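Local coordinates for protein sialidase B (Streptococcus pneumoniae serotype 4, PDB 4XJW) that cleaves terminal sialic acid residues from the oligosaccharides, glycoproteins and glycolipids that carry them, as a glycosyl hydrolase 33 family sialidase, at residues 382-387 against 395-400. The protein carries 1 engineered substitution. Sequence-based numbering, arbitrary orientation.
Sequences EQYSVD and ERHNGK
Chi1 values of -68° in Tyr384 and -77° in His397 swing each ring anti to its own carbonyl carbon. The two lie alongside each other as an offset stack, centroids 4.1 Å apart and planes at 29°. Asp410 hydrogen-bonds both, OD1 to Tyr384 OH and OD2 to His397 NE2. Glu382 OE1 lies over the other imidazole face, while OE2 uses its anti lone pair to accept from Gly399 N at 2.7 Å. Asn398 ND2 donates to Ser385 OG at 2.9 Å and Gln383 OE1 at 3.0 Å, both acceptors lying close to its amide plane; OG also hydrogen-bonds Glu264 OE1. Asn398 OD1 accepts from Lys400 N, an Asx turn that spans the corner at Gly399. Beyond the corner, Gln383 N bonds Lys400 O at 2.8 Å, and one water links Gln383 OE1 to Lys400 NZ, while Gln383 NE2 bonds Asn261 O. Antiparallel pairing continues through Ser385 and Arg396, joined by two backbone bonds; Asp387 OD2 sits over the Arg396 guanidinium, a salt bridge of charges alone, while OD1 bonds Asp389 N and salt-bridges Arg394. Strands 377-387 and 394-398 form a beta hairpin, with strand 400-403 also pairing with 377-387 and Asp262 and Glu264 bonding the Tyr384 backbone.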
# COMPACT_ATOMS: atom_id res chain seq x y z
N GLU A 382 25.55 -15.98 1.21
CA GLU A 382 24.84 -16.22 2.46
C GLU A 382 23.74 -15.17 2.62
O GLU A 382 23.97 -13.98 2.42
CB GLU A 382 25.79 -16.18 3.66
CG GLU A 382 25.14 -16.61 4.97
CD GLU A 382 26.13 -16.64 6.12
OE1 GLU A 382 27.33 -16.40 5.88
OE2 GLU A 382 25.70 -16.89 7.27
N GLN A 383 22.54 -15.64 2.96
CA GLN A 383 21.38 -14.77 3.12
C GLN A 383 21.48 -13.90 4.38
O GLN A 383 22.17 -14.26 5.34
CB GLN A 383 20.12 -15.64 3.16
CG GLN A 383 18.79 -14.88 3.05
CD GLN A 383 17.58 -15.79 3.18
OE1 GLN A 383 17.31 -16.33 4.25
NE2 GLN A 383 16.85 -15.96 2.08
N TYR A 384 20.80 -12.75 4.36
CA TYR A 384 20.72 -11.87 5.53
C TYR A 384 19.34 -11.94 6.17
O TYR A 384 18.34 -12.21 5.49
CB TYR A 384 20.95 -10.42 5.13
CG TYR A 384 22.36 -10.09 4.67
CD1 TYR A 384 22.73 -10.25 3.34
CD2 TYR A 384 23.30 -9.57 5.56
CE1 TYR A 384 24.01 -9.93 2.91
CE2 TYR A 384 24.57 -9.25 5.14
CZ TYR A 384 24.92 -9.43 3.82
OH TYR A 384 26.19 -9.10 3.39
N SER A 385 19.30 -11.66 7.47
CA SER A 385 18.05 -11.45 8.20
C SER A 385 18.19 -10.13 8.94
O SER A 385 19.30 -9.64 9.14
CB SER A 385 17.82 -12.58 9.20
OG SER A 385 17.38 -13.77 8.57
N VAL A 386 17.07 -9.54 9.35
CA VAL A 386 17.10 -8.29 10.10
C VAL A 386 16.49 -8.42 11.49
O VAL A 386 15.60 -9.24 11.71
CB VAL A 386 16.42 -7.14 9.33
CG1 VAL A 386 17.02 -7.00 7.95
CG2 VAL A 386 14.92 -7.34 9.25
N ASP A 387 16.95 -7.61 12.43
CA ASP A 387 16.35 -7.60 13.77
C ASP A 387 16.62 -6.27 14.47
O ASP A 387 17.50 -5.50 14.06
CB ASP A 387 16.88 -8.75 14.63
CG ASP A 387 18.31 -8.51 15.09
OD1 ASP A 387 18.49 -7.86 16.15
OD2 ASP A 387 19.24 -8.97 14.40
N GLU A 395 21.46 -5.83 10.25
CA GLU A 395 21.30 -6.70 9.10
C GLU A 395 22.47 -7.66 9.12
O GLU A 395 23.63 -7.24 9.01
CB GLU A 395 21.29 -5.86 7.83
CG GLU A 395 20.25 -4.75 7.89
CD GLU A 395 20.18 -3.89 6.64
OE1 GLU A 395 20.51 -4.38 5.54
OE2 GLU A 395 19.78 -2.70 6.77
N ARG A 396 22.18 -8.95 9.27
CA ARG A 396 23.27 -9.91 9.40
C ARG A 396 23.02 -11.27 8.77
O ARG A 396 21.89 -11.75 8.65
CB ARG A 396 23.62 -10.10 10.87
CG ARG A 396 22.46 -10.53 11.70
CD ARG A 396 22.89 -10.87 13.12
NE ARG A 396 21.79 -11.45 13.88
CZ ARG A 396 21.73 -11.50 15.20
NH1 ARG A 396 22.73 -11.00 15.93
NH2 ARG A 396 20.68 -12.05 15.80
N HIS A 397 24.13 -11.88 8.36
CA HIS A 397 24.10 -13.20 7.77
C HIS A 397 23.43 -14.24 8.68
O HIS A 397 23.62 -14.22 9.90
CB HIS A 397 25.53 -13.62 7.41
CG HIS A 397 26.05 -12.96 6.17
ND1 HIS A 397 27.29 -12.37 6.11
CD2 HIS A 397 25.50 -12.81 4.94
CE1 HIS A 397 27.48 -11.87 4.90
NE2 HIS A 397 26.41 -12.13 4.17
N ASN A 398 22.64 -15.12 8.09
CA ASN A 398 21.82 -16.04 8.88
C ASN A 398 22.14 -17.53 8.70
O ASN A 398 21.37 -18.38 9.14
CB ASN A 398 20.33 -15.79 8.61
CG ASN A 398 19.94 -16.08 7.17
OD1 ASN A 398 20.60 -16.86 6.47
ND2 ASN A 398 18.84 -15.48 6.73
N GLY A 399 23.24 -17.83 8.03
CA GLY A 399 23.67 -19.21 7.88
C GLY A 399 23.06 -19.97 6.72
O GLY A 399 23.47 -21.10 6.44
N LYS A 400 22.09 -19.37 6.05
CA LYS A 400 21.45 -20.02 4.89
C LYS A 400 22.11 -19.56 3.59
O LYS A 400 22.45 -18.39 3.46
CB LYS A 400 19.95 -19.72 4.87
CG LYS A 400 19.21 -20.20 3.63
CD LYS A 400 17.71 -19.96 3.74
CE LYS A 400 17.03 -20.00 2.37
NZ LYS A 400 15.56 -20.19 2.47
O HOH W 1 14.92 -17.79 3.98
O HOH W 2 14.91 -17.81 0.13